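CELL WALL surface anchor family protein (Streptococcus pneumoniae, PDB 2WW8) serves as the pilus adhesin RrgA of the pneumococcus and probably attaches the bacterium to host cells through an integrin-like, metal-binding domain. Local coordinates at residues 286-291 / 296-301; 398-401 / 406-409; 428-433 / 438-443; 452-457 / 499-504. All coordinates share one frame; numbering follows the deposited sequence.

How the interactions relate
All four contacts lie in one region of the elongated chain, outside the residues ligating either metal; the side chain of Lys289 is about 12 Å from the magnesium ion and that of Thr431 about 13 Å from a calcium ion. Interaction 1 touches interaction 3 where Glu288 OE2 meets His438 ND1 at 3.1 Å, probably a hydrogen bond. Interaction 3 in turn is joined to interaction 4 by Gly443 N to Ser499 O, 2.8 Å, and by Arg442 NH2 to Leu501 O, 3.0 Å. Interactions 4 and 2 meet through packing, with Tyr407 CE2 lying 3.6 Å from Pro504 CB. Interactions 1 and 2 are the most widely separated pair, centres 27 Å and nearest atoms about 17 Å apart.

Interaction 1: residues 286-291 / 296-301; sequences TVEKGV and GKRLND
Arg298 turns the flat end of its side chain toward 286-291 and meets Glu288, Lys289 and Val291 with the rim of its guanidinium group. Bends at chi2 (-88°) and chi3 (-78°) shape the chain so that the group reaches 286-291. NH2 donates to Glu288 OE1 at 2.9 Å in a salt bridge; the carboxylate and guanidinium planes are only 9° apart, and OE1 is approached on its anti side. The same NH2, together with NH1, closes on the carbonyl of Lys289: NH1 lies 2.8 Å and NH2 2.9 Å from Lys289 O, both reaching it from one face of the carbonyl plane. NH1 also makes a longer bond, 3.3 Å, to Val291 O.

That last oxygen has a second donor, Leu299 N, which arrives from the opposite face. With Val291 N bonded to Leu299 O at 2.9 Å, the two backbone bonds define an antiparallel hydrogen-bonded pair in the hairpin of strands 284-292 and 298-299. Val291 CG2 and Leu299 CD2, on one face of the sheet, touch at 4.1 Å, and both side chains also rest on Leu494 of strand 489-496. Gly290 passes close to Leu299 O with a positive phi, a conformation that calls for glycine, since a CB would run into Leu299 O and the preceding carbonyl.

Glu288 OE2 bonds to His438, so both carboxylate oxygens are engaged. One guanidinium probably offsets the charge of Glu288 while donating to two carbonyls, and the in-plane bonds would restrict its rotation, tying its strand to Lys289 and Val291.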
loop_
_atom_site.group_PDB
_atom_site.type_symbol
_atom_site.label_atom_id
_atom_site.label_comp_id
_atom_site.label_asym_id
_atom_site.label_seq_id
_atom_site.Cartn_x
_atom_site.Cartn_y
_atom_site.Cartn_z
ATOM N N THR A 286 44.660 -18.994 -17.323
ATOM C CA THR A 286 45.200 -20.300 -17.683
ATOM C C THR A 286 45.543 -21.037 -16.386
ATOM O O THR A 286 46.196 -20.477 -15.466
ATOM C CB THR A 286 46.421 -20.160 -18.584
ATOM O OG1 THR A 286 46.042 -19.548 -19.836
ATOM C CG2 THR A 286 47.018 -21.569 -18.947
ATOM N N VAL A 287 45.121 -22.303 -16.324
ATOM C CA VAL A 287 45.571 -23.233 -15.272
ATOM C C VAL A 287 46.263 -24.426 -15.937
ATOM O O VAL A 287 45.974 -24.719 -17.093
ATOM C CB VAL A 287 44.449 -23.783 -14.360
ATOM C CG1 VAL A 287 43.902 -22.647 -13.488
ATOM C CG2 VAL A 287 43.380 -24.466 -15.203
ATOM N N GLU A 288 47.185 -25.069 -15.213
ATOM C CA GLU A 288 47.764 -26.314 -15.652
ATOM C C GLU A 288 47.295 -27.484 -14.829
ATOM O O GLU A 288 47.034 -27.365 -13.615
ATOM C CB GLU A 288 49.291 -26.301 -15.647
ATOM C CG GLU A 288 49.908 -25.479 -16.750
ATOM C CD GLU A 288 51.441 -25.670 -16.771
ATOM O OE1 GLU A 288 51.946 -26.786 -16.469
ATOM O OE2 GLU A 288 52.158 -24.708 -17.096
ATOM N N LYS A 289 47.223 -28.634 -15.506
ATOM C CA LYS A 289 46.808 -29.860 -14.846
ATOM C C LYS A 289 47.658 -31.041 -15.335
ATOM O O LYS A 289 48.420 -30.882 -16.293
ATOM C CB LYS A 289 45.360 -30.130 -15.243
ATOM C CG LYS A 289 44.366 -29.150 -14.674
ATOM C CD LYS A 289 44.209 -29.236 -13.188
ATOM C CE LYS A 289 43.334 -28.041 -12.789
ATOM N NZ LYS A 289 42.932 -28.152 -11.319
ATOM N N GLY A 290 47.555 -32.183 -14.655
ATOM C CA GLY A 290 48.198 -33.387 -15.154
ATOM C C GLY A 290 49.411 -33.732 -14.294
ATOM O O GLY A 290 49.818 -33.017 -13.334
ATOM N N VAL A 291 49.963 -34.871 -14.678
ATOM C CA VAL A 291 51.113 -35.485 -14.004
ATOM C C VAL A 291 52.278 -35.486 -14.988
ATOM O O VAL A 291 52.275 -34.714 -15.950
ATOM C CB VAL A 291 50.743 -36.855 -13.518
ATOM C CG1 VAL A 291 49.769 -36.712 -12.343
ATOM C CG2 VAL A 291 50.228 -37.767 -14.694
ATOM N N GLY A 296 60.036 -35.998 -16.381
ATOM C CA GLY A 296 59.244 -34.783 -16.264
ATOM C C GLY A 296 58.398 -34.309 -17.449
ATOM O O GLY A 296 57.868 -33.207 -17.441
ATOM N N LYS A 297 58.226 -35.140 -18.466
ATOM C CA LYS A 297 57.410 -34.811 -19.609
ATOM C C LYS A 297 55.955 -34.917 -19.157
ATOM O O LYS A 297 55.496 -35.868 -18.508
ATOM C CB LYS A 297 57.868 -35.729 -20.722
ATOM C CG LYS A 297 56.953 -36.061 -21.826
ATOM C CD LYS A 297 56.884 -35.009 -22.833
ATOM C CE LYS A 297 56.617 -35.635 -24.195
ATOM N NZ LYS A 297 56.604 -34.389 -25.074
ATOM N N ARG A 298 55.238 -33.840 -19.441
ATOM C CA ARG A 298 53.915 -33.634 -18.849
ATOM C C ARG A 298 52.837 -34.422 -19.604
ATOM O O ARG A 298 52.933 -34.618 -20.824
ATOM C CB ARG A 298 53.623 -32.124 -18.876
ATOM C CG ARG A 298 54.570 -31.356 -17.950
ATOM C CD ARG A 298 53.948 -31.341 -16.577
ATOM N NE ARG A 298 52.916 -30.312 -16.698
ATOM C CZ ARG A 298 51.599 -30.504 -16.682
ATOM N NH1 ARG A 298 51.049 -31.727 -16.520
ATOM N NH2 ARG A 298 50.843 -29.413 -16.829
ATOM N N LEU A 299 51.798 -34.847 -18.898
ATOM C CA LEU A 299 50.693 -35.546 -19.570
ATOM C C LEU A 299 49.452 -35.473 -18.695
ATOM O O LEU A 299 49.579 -35.438 -17.484
ATOM C CB LEU A 299 50.994 -37.005 -19.895
ATOM C CG LEU A 299 50.943 -38.079 -18.814
ATOM C CD1 LEU A 299 50.556 -39.432 -19.361
ATOM C CD2 LEU A 299 52.356 -38.164 -18.200
ATOM N N ASN A 300 48.280 -35.389 -19.311
ATOM C CA ASN A 300 47.062 -35.348 -18.524
ATOM C C ASN A 300 46.541 -36.792 -18.529
ATOM O O ASN A 300 46.180 -37.313 -19.594
ATOM C CB ASN A 300 46.033 -34.370 -19.149
ATOM C CG ASN A 300 44.861 -34.114 -18.245
ATOM O OD1 ASN A 300 44.553 -34.971 -17.394
ATOM N ND2 ASN A 300 44.194 -32.948 -18.426
ATOM N N ASP A 301 46.517 -37.432 -17.356
ATOM C CA ASP A 301 45.996 -38.786 -17.241
ATOM C C ASP A 301 44.474 -38.865 -17.091
ATOM O O ASP A 301 43.947 -39.954 -16.867
ATOM C CB ASP A 301 46.620 -39.484 -16.027
ATOM C CG ASP A 301 46.437 -38.688 -14.736
ATOM O OD1 ASP A 301 46.391 -37.416 -14.675
ATOM O OD2 ASP A 301 46.417 -39.380 -13.713
#

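Interaction 2: residues 398-401 / 406-409; sequences FNHA and SYQN
The first turn of helix 407-416 and the loop leading into it meet through a small aromatic cluster of Phe398, His400 and Tyr407. Tyr407 presents its ring edge to the face of Phe398 in an offset edge-to-face pair: the ring centroids are 5.5 Å apart and the planes stand at 75°. The closest side-chain approach in this pair is Phe398 CD1 to Tyr407 CD1, 3.9 Å. Farther along the tyrosine, OH lies 2.8 Å from His400 ND1 in a hydrogen bond whose donor could be either group. The hydroxyl comes in at the edge of the imidazole, near its plane, while the two rings meet rim to rim without stacking. Pro504 packs against the tyrosine as well, and Tyr407 N bonds a sulfonate oxygen of a HEPES molecule, probably from the crystallisation liquor.

Each segment also has a side-chain-to-backbone bond of its own. Asn399 OD1 accepts from Ala401 N at 3.0 Å, forming an Asx turn. Ser406 OG accepts from Asn409 N at 3.1 Å, a nearly straight bond with an angle of 169°. Ser406 is thus the N-cap residue of the helix, its capping bond combined with an aromatic cluster that packs the first helical residue on the preceding loop.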
loop_
_atom_site.group_PDB
_atom_site.type_symbol
_atom_site.label_atom_id
_atom_site.label_comp_id
_atom_site.label_asym_id
_atom_site.label_seq_id
_atom_site.Cartn_x
_atom_site.Cartn_y
_atom_site.Cartn_z
ATOM N N PHE A 398 63.055 -18.731 -3.083
ATOM C CA PHE A 398 64.395 -19.259 -2.761
ATOM C C PHE A 398 65.434 -19.014 -3.842
ATOM O O PHE A 398 65.127 -19.120 -5.032
ATOM C CB PHE A 398 64.323 -20.764 -2.419
ATOM C CG PHE A 398 63.632 -21.054 -1.083
ATOM C CD1 PHE A 398 64.213 -20.655 0.112
ATOM C CD2 PHE A 398 62.422 -21.708 -1.025
ATOM C CE1 PHE A 398 63.597 -20.910 1.330
ATOM C CE2 PHE A 398 61.743 -21.970 0.196
ATOM C CZ PHE A 398 62.358 -21.590 1.380
ATOM N N ASN A 399 66.656 -18.721 -3.421
ATOM C CA ASN A 399 67.822 -18.565 -4.290
ATOM C C ASN A 399 68.565 -19.894 -4.466
ATOM O O ASN A 399 68.975 -20.524 -3.485
ATOM C CB ASN A 399 68.736 -17.489 -3.681
ATOM C CG ASN A 399 69.869 -17.062 -4.601
ATOM O OD1 ASN A 399 70.138 -17.633 -5.659
ATOM N ND2 ASN A 399 70.579 -16.041 -4.160
ATOM N N HIS A 400 68.700 -20.347 -5.714
ATOM C CA HIS A 400 69.269 -21.664 -5.991
ATOM C C HIS A 400 70.646 -21.535 -6.596
ATOM O O HIS A 400 71.144 -22.558 -7.083
ATOM C CB HIS A 400 68.440 -22.538 -6.948
ATOM C CG HIS A 400 67.035 -22.745 -6.491
ATOM N ND1 HIS A 400 66.741 -23.350 -5.290
ATOM C CD2 HIS A 400 65.850 -22.376 -7.032
ATOM C CE1 HIS A 400 65.433 -23.360 -5.109
ATOM N NE2 HIS A 400 64.870 -22.769 -6.149
ATOM N N ALA A 401 71.223 -20.330 -6.578
ATOM C CA ALA A 401 72.554 -20.132 -7.139
ATOM C C ALA A 401 73.609 -20.906 -6.360
ATOM O O ALA A 401 73.417 -21.191 -5.184
ATOM C CB ALA A 401 72.913 -18.653 -7.222
ATOM N N SER A 406 72.101 -21.686 2.850
ATOM C CA SER A 406 71.156 -22.793 3.015
ATOM C C SER A 406 69.714 -22.298 2.991
ATOM O O SER A 406 69.415 -21.144 3.370
ATOM C CB SER A 406 71.449 -23.538 4.317
ATOM O OG SER A 406 70.765 -22.901 5.375
ATOM N N TYR A 407 68.811 -23.169 2.545
ATOM C CA TYR A 407 67.414 -22.832 2.527
ATOM C C TYR A 407 66.879 -22.343 3.877
ATOM O O TYR A 407 66.047 -21.452 3.886
ATOM C CB TYR A 407 66.571 -23.950 1.912
ATOM C CG TYR A 407 67.002 -24.265 0.491
ATOM C CD1 TYR A 407 67.020 -23.258 -0.458
ATOM C CD2 TYR A 407 67.446 -25.550 0.104
ATOM C CE1 TYR A 407 67.391 -23.499 -1.749
ATOM C CE2 TYR A 407 67.832 -25.797 -1.227
ATOM C CZ TYR A 407 67.805 -24.757 -2.151
ATOM O OH TYR A 407 68.161 -24.876 -3.487
ATOM N N GLN A 408 67.298 -22.972 4.969
ATOM C CA GLN A 408 66.837 -22.552 6.282
ATOM C C GLN A 408 67.354 -21.113 6.547
ATOM O O GLN A 408 66.590 -20.289 7.008
ATOM C CB GLN A 408 67.360 -23.516 7.366
ATOM C CG GLN A 408 66.867 -23.190 8.797
ATOM C CD GLN A 408 65.368 -23.307 8.872
ATOM O OE1 GLN A 408 64.812 -24.349 8.520
ATOM N NE2 GLN A 408 64.678 -22.231 9.281
ATOM N N ASN A 409 68.651 -20.841 6.328
ATOM C CA ASN A 409 69.224 -19.485 6.441
ATOM C C ASN A 409 68.425 -18.488 5.585
ATOM O O ASN A 409 68.079 -17.387 6.038
ATOM C CB ASN A 409 70.727 -19.453 6.141
ATOM C CG ASN A 409 71.583 -20.003 7.309
ATOM O OD1 ASN A 409 71.168 -19.997 8.462
ATOM N ND2 ASN A 409 72.774 -20.472 6.994
#

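Interaction 3: residues 428-433 / 438-443; sequences DFITQA and HTIVRG
Segments 428-433 and 438-443 are mostly irregular, with a weakly bonded strand at 442-443; their closest CA atoms, those of Ala433 and Ile440, are 7.0 Å apart. That spacing is wider than a beta bridge and is filled by side chains. The CB atoms of Ile430, Ala433 and Ile440 point toward the facing segment, whereas those of Thr431 and Gln432 point away.

Ile440 is the centre of the contact. Its CG1 sits between the backbone N and the carbonyl carbon (chi1 54°), and the chain then runs extended at chi2 to set CD1 against 428-433. There CD1 meets Ile430 CG2 at 3.8 Å, Ala433 CB at 3.8 Å and the backbone Gln432 C at 3.6 Å. The second branch, Ile440 CG2, lies alongside Ala433 CB at 3.9 Å. At the margin Ala433 CB also touches Thr439 OG1, a hydroxyl already bonded to Gly436 O.

Away from these methyls, Phe429 packs on helix 516-526 and Val441 on Met392, so each segment has its own footing in the domain. The contact itself rests on van der Waals and hydrophobic contact of the Ile440, Ile430 and Ala433 methyls and the Gln432 carbonyl carbon, without directional bonds. Ile430 O is buried by it with no partner in the model, which is probably a small electrostatic cost.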
loop_
_atom_site.group_PDB
_atom_site.type_symbol
_atom_site.label_atom_id
_atom_site.label_comp_id
_atom_site.label_asym_id
_atom_site.label_seq_id
_atom_site.Cartn_x
_atom_site.Cartn_y
_atom_site.Cartn_z
ATOM N N ASP A 428 59.026 -11.333 -1.040
ATOM C CA ASP A 428 59.822 -12.559 -0.998
ATOM C C ASP A 428 59.046 -13.809 -1.470
ATOM O O ASP A 428 59.551 -14.918 -1.362
ATOM C CB ASP A 428 60.502 -12.796 0.369
ATOM C CG ASP A 428 61.524 -11.740 0.691
ATOM O OD1 ASP A 428 62.358 -11.440 -0.199
ATOM O OD2 ASP A 428 61.554 -11.149 1.803
ATOM N N PHE A 429 57.872 -13.624 -2.062
ATOM C CA PHE A 429 57.223 -14.644 -2.911
ATOM C C PHE A 429 57.342 -14.314 -4.394
ATOM O O PHE A 429 57.469 -13.127 -4.739
ATOM C CB PHE A 429 55.745 -14.617 -2.623
ATOM C CG PHE A 429 55.368 -15.184 -1.289
ATOM C CD1 PHE A 429 55.043 -16.536 -1.194
ATOM C CD2 PHE A 429 55.329 -14.372 -0.148
ATOM C CE1 PHE A 429 54.606 -17.067 0.030
ATOM C CE2 PHE A 429 54.901 -14.896 1.105
ATOM C CZ PHE A 429 54.581 -16.274 1.174
ATOM N N ILE A 430 57.266 -15.323 -5.268
ATOM C CA ILE A 430 57.113 -15.014 -6.712
ATOM C C ILE A 430 55.629 -14.932 -7.020
ATOM O O ILE A 430 54.917 -15.932 -6.918
ATOM C CB ILE A 430 57.841 -16.009 -7.657
ATOM C CG1 ILE A 430 59.328 -16.151 -7.267
ATOM C CG2 ILE A 430 57.736 -15.536 -9.114
ATOM C CD1 ILE A 430 59.883 -17.506 -7.678
ATOM N N THR A 431 55.136 -13.771 -7.417
ATOM C CA THR A 431 53.677 -13.707 -7.626
ATOM C C THR A 431 53.342 -13.224 -9.028
ATOM O O THR A 431 52.188 -13.029 -9.319
ATOM C CB THR A 431 53.066 -12.678 -6.660
ATOM O OG1 THR A 431 53.610 -11.394 -6.962
ATOM C CG2 THR A 431 53.362 -13.053 -5.183
ATOM N N GLN A 432 54.343 -13.035 -9.878
ATOM C CA GLN A 432 54.138 -12.667 -11.278
ATOM C C GLN A 432 55.213 -13.313 -12.142
ATOM O O GLN A 432 56.330 -13.500 -11.683
ATOM C CB GLN A 432 54.299 -11.148 -11.453
ATOM C CG GLN A 432 53.050 -10.390 -10.959
ATOM C CD GLN A 432 53.086 -8.965 -11.494
ATOM O OE1 GLN A 432 53.563 -8.735 -12.618
ATOM N NE2 GLN A 432 52.621 -8.001 -10.685
ATOM N N ALA A 433 54.873 -13.643 -13.391
ATOM C CA ALA A 433 55.836 -14.217 -14.346
ATOM C C ALA A 433 55.400 -13.847 -15.770
ATOM O O ALA A 433 54.205 -13.916 -16.126
ATOM C CB ALA A 433 55.852 -15.765 -14.226
ATOM N N HIS A 438 50.370 -19.670 -14.158
ATOM C CA HIS A 438 50.348 -21.125 -14.151
ATOM C C HIS A 438 51.767 -21.654 -14.200
ATOM O O HIS A 438 51.974 -22.786 -13.819
ATOM C CB HIS A 438 49.586 -21.685 -15.366
ATOM C CG HIS A 438 50.051 -21.178 -16.699
ATOM N ND1 HIS A 438 50.789 -21.950 -17.579
ATOM C CD2 HIS A 438 49.880 -19.984 -17.304
ATOM C CE1 HIS A 438 51.026 -21.261 -18.683
ATOM N NE2 HIS A 438 50.470 -20.068 -18.547
ATOM N N THR A 439 52.746 -20.870 -14.663
ATOM C CA THR A 439 54.123 -21.399 -14.699
ATOM C C THR A 439 54.922 -21.298 -13.389
ATOM O O THR A 439 56.042 -21.883 -13.241
ATOM C CB THR A 439 55.008 -20.744 -15.828
ATOM O OG1 THR A 439 55.253 -19.380 -15.466
ATOM C CG2 THR A 439 54.416 -20.861 -17.241
ATOM N N ILE A 440 54.404 -20.526 -12.442
ATOM C CA ILE A 440 55.076 -20.422 -11.146
ATOM C C ILE A 440 54.266 -20.861 -9.952
ATOM O O ILE A 440 54.846 -21.231 -8.936
ATOM C CB ILE A 440 55.529 -18.999 -10.824
ATOM C CG1 ILE A 440 54.312 -18.077 -10.956
ATOM C CG2 ILE A 440 56.788 -18.650 -11.726
ATOM C CD1 ILE A 440 54.504 -16.599 -10.741
ATOM N N VAL A 441 52.945 -20.835 -10.062
ATOM C CA VAL A 441 52.096 -21.223 -8.932
ATOM C C VAL A 441 52.375 -22.650 -8.454
ATOM O O VAL A 441 52.671 -23.580 -9.252
ATOM C CB VAL A 441 50.589 -20.980 -9.271
ATOM C CG1 VAL A 441 49.992 -22.099 -10.262
ATOM C CG2 VAL A 441 49.705 -20.928 -8.061
ATOM N N ARG A 442 52.190 -22.841 -7.132
ATOM C CA ARG A 442 52.362 -24.172 -6.520
ATOM C C ARG A 442 50.998 -24.806 -6.415
ATOM O O ARG A 442 50.030 -24.114 -6.087
ATOM C CB ARG A 442 53.048 -24.119 -5.130
ATOM C CG ARG A 442 54.368 -23.325 -5.053
ATOM C CD ARG A 442 55.379 -23.834 -6.079
ATOM N NE ARG A 442 55.754 -25.213 -5.849
ATOM C CZ ARG A 442 56.690 -25.860 -6.538
ATOM N NH1 ARG A 442 57.327 -25.233 -7.523
ATOM N NH2 ARG A 442 56.933 -27.138 -6.260
ATOM N N GLY A 443 50.935 -26.130 -6.640
ATOM C CA GLY A 443 49.659 -26.852 -6.469
ATOM C C GLY A 443 48.677 -26.659 -7.613
ATOM O O GLY A 443 48.887 -25.828 -8.493
#

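Interaction 4: residues 452-457 / 499-504; sequences TDKTVY and SILAYP
Lys454 lies across Leu501 at about a right angle, and its aliphatic stem does the touching. From CB, which is set neither toward nor away from 499-504, the chain starts with CG anti to the carbonyl carbon (chi1 -72°) and continues extended. CG is the first atom to make contact, 3.7 Å from Leu501 CD1. The chain then passes over that methyl: CD stands farther from it, while CE comes back to 4.0 Å from the same Leu501 CD1. Thus one leucine methyl is spanned by two carbons of the lysine, while the ammonium at the tip is carried beyond this contact.

The other leucine branch sits beneath the lysine backbone, with Leu501 CD2 3.8 Å from Lys454 CA. CD2 also comes within 4.2 Å of Asp453 O. Behind these methyls, Leu501 rests on Trp496 of strand 489-496, the same strand whose Asn495 is touched by Lys454. A second, smaller meeting occurs one residue along, where Thr452 CG2 approaches Ala502 CB at 4.0 Å. Backbone hydrogen bonding between Ala502 and Phe451, the residue just before Thr452, ties the two loops here.

The turn on the lysine side is shaped within 452-457. Asp453 OD1 accepts from Thr455 N at 2.9 Å, an Asx turn, and OD2 accepts from Tyr457 OH at 2.6 Å on its syn side. The carboxylate of Asp453 therefore acts within 452-457, while hydrophobic contact joins the side chains of the two loops: the lysine stem and backbone cover part of Leu501, with the charged end kept outside the apolar patch.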
loop_
_atom_site.group_PDB
_atom_site.type_symbol
_atom_site.label_atom_id
_atom_site.label_comp_id
_atom_site.label_asym_id
_atom_site.label_seq_id
_atom_site.Cartn_x
_atom_site.Cartn_y
_atom_site.Cartn_z
ATOM N N THR A 452 56.373 -35.085 -0.774
ATOM C CA THR A 452 57.810 -35.265 -0.673
ATOM C C THR A 452 58.272 -36.540 -1.392
ATOM O O THR A 452 59.485 -36.794 -1.489
ATOM C CB THR A 452 58.253 -35.337 0.792
ATOM O OG1 THR A 452 57.626 -36.483 1.354
ATOM C CG2 THR A 452 57.756 -34.148 1.582
ATOM N N ASP A 453 57.349 -37.355 -1.909
ATOM C CA ASP A 453 57.640 -38.533 -2.781
ATOM C C ASP A 453 56.960 -38.226 -4.131
ATOM O O ASP A 453 55.752 -37.969 -4.144
ATOM C CB ASP A 453 56.974 -39.742 -2.122
ATOM C CG ASP A 453 57.126 -41.062 -2.905
ATOM O OD1 ASP A 453 57.602 -41.105 -4.071
ATOM O OD2 ASP A 453 56.768 -42.091 -2.281
ATOM N N LYS A 454 57.716 -38.200 -5.231
ATOM C CA LYS A 454 57.178 -37.890 -6.558
ATOM C C LYS A 454 56.255 -38.987 -7.108
ATOM O O LYS A 454 55.555 -38.763 -8.090
ATOM C CB LYS A 454 58.365 -37.963 -7.532
ATOM C CG LYS A 454 59.321 -36.804 -7.385
ATOM C CD LYS A 454 60.298 -36.771 -8.574
ATOM C CE LYS A 454 61.253 -35.593 -8.345
ATOM N NZ LYS A 454 62.309 -35.486 -9.371
ATOM N N THR A 455 56.331 -40.189 -6.538
ATOM C CA THR A 455 55.577 -41.328 -7.086
ATOM C C THR A 455 54.069 -41.226 -6.851
ATOM O O THR A 455 53.578 -41.053 -5.720
ATOM C CB THR A 455 56.108 -42.673 -6.554
ATOM O OG1 THR A 455 57.534 -42.764 -6.759
ATOM C CG2 THR A 455 55.489 -43.899 -7.241
ATOM N N VAL A 456 53.325 -41.395 -7.941
ATOM C CA VAL A 456 51.860 -41.568 -7.827
ATOM C C VAL A 456 51.607 -43.035 -7.534
ATOM O O VAL A 456 52.183 -43.923 -8.183
ATOM C CB VAL A 456 51.118 -41.182 -9.128
ATOM C CG1 VAL A 456 49.559 -41.350 -8.995
ATOM C CG2 VAL A 456 51.491 -39.765 -9.499
ATOM N N TYR A 457 50.770 -43.296 -6.534
ATOM C CA TYR A 457 50.435 -44.641 -6.109
ATOM C C TYR A 457 49.001 -44.972 -6.466
ATOM O O TYR A 457 48.161 -44.092 -6.440
ATOM C CB TYR A 457 50.585 -44.792 -4.603
ATOM C CG TYR A 457 52.035 -44.712 -4.214
ATOM C CD1 TYR A 457 52.835 -45.850 -4.252
ATOM C CD2 TYR A 457 52.587 -43.502 -3.817
ATOM C CE1 TYR A 457 54.187 -45.790 -3.929
ATOM C CE2 TYR A 457 53.936 -43.430 -3.470
ATOM C CZ TYR A 457 54.721 -44.552 -3.544
ATOM O OH TYR A 457 56.055 -44.459 -3.192
ATOM N N SER A 499 55.490 -28.781 -9.916
ATOM C CA SER A 499 54.804 -27.705 -9.178
ATOM C C SER A 499 53.843 -28.171 -8.071
ATOM O O SER A 499 53.387 -27.347 -7.298
ATOM C CB SER A 499 54.123 -26.791 -10.191
ATOM O OG SER A 499 52.957 -27.438 -10.635
ATOM N N ILE A 500 53.592 -29.487 -7.960
ATOM C CA ILE A 500 52.715 -30.079 -6.957
ATOM C C ILE A 500 53.548 -30.594 -5.782
ATOM O O ILE A 500 52.993 -30.862 -4.722
ATOM C CB ILE A 500 51.946 -31.288 -7.593
ATOM C CG1 ILE A 500 51.108 -30.900 -8.821
ATOM C CG2 ILE A 500 51.020 -31.990 -6.646
ATOM C CD1 ILE A 500 50.314 -29.642 -8.782
ATOM N N LEU A 501 54.860 -30.788 -5.985
ATOM C CA LEU A 501 55.739 -31.331 -4.978
ATOM C C LEU A 501 56.232 -30.275 -3.986
ATOM O O LEU A 501 56.013 -29.080 -4.172
ATOM C CB LEU A 501 56.992 -31.889 -5.696
ATOM C CG LEU A 501 56.687 -32.999 -6.742
ATOM C CD1 LEU A 501 57.968 -33.363 -7.552
ATOM C CD2 LEU A 501 56.101 -34.255 -6.118
ATOM N N ALA A 502 56.805 -30.775 -2.897
ATOM C CA ALA A 502 57.499 -29.975 -1.888
ATOM C C ALA A 502 58.658 -29.278 -2.634
ATOM O O ALA A 502 59.140 -29.746 -3.683
ATOM C CB ALA A 502 58.004 -30.960 -0.883
ATOM N N TYR A 503 59.114 -28.153 -2.110
ATOM C CA TYR A 503 60.228 -27.425 -2.719
ATOM C C TYR A 503 61.013 -26.724 -1.588
ATOM O O TYR A 503 60.461 -26.478 -0.507
ATOM C CB TYR A 503 59.655 -26.480 -3.794
ATOM C CG TYR A 503 58.884 -25.313 -3.188
ATOM C CD1 TYR A 503 57.507 -25.424 -2.820
ATOM C CD2 TYR A 503 59.527 -24.086 -2.990
ATOM C CE1 TYR A 503 56.812 -24.337 -2.269
ATOM C CE2 TYR A 503 58.816 -22.997 -2.434
ATOM C CZ TYR A 503 57.493 -23.122 -2.086
ATOM O OH TYR A 503 56.863 -22.036 -1.500
ATOM N N PRO A 504 62.341 -26.508 -1.759
ATOM C CA PRO A 504 63.247 -27.226 -2.724
ATOM C C PRO A 504 63.283 -28.737 -2.470
ATOM O O PRO A 504 63.487 -29.200 -1.355
ATOM C CB PRO A 504 64.603 -26.573 -2.499
ATOM C CG PRO A 504 64.230 -25.202 -1.793
ATOM C CD PRO A 504 63.083 -25.568 -0.909
#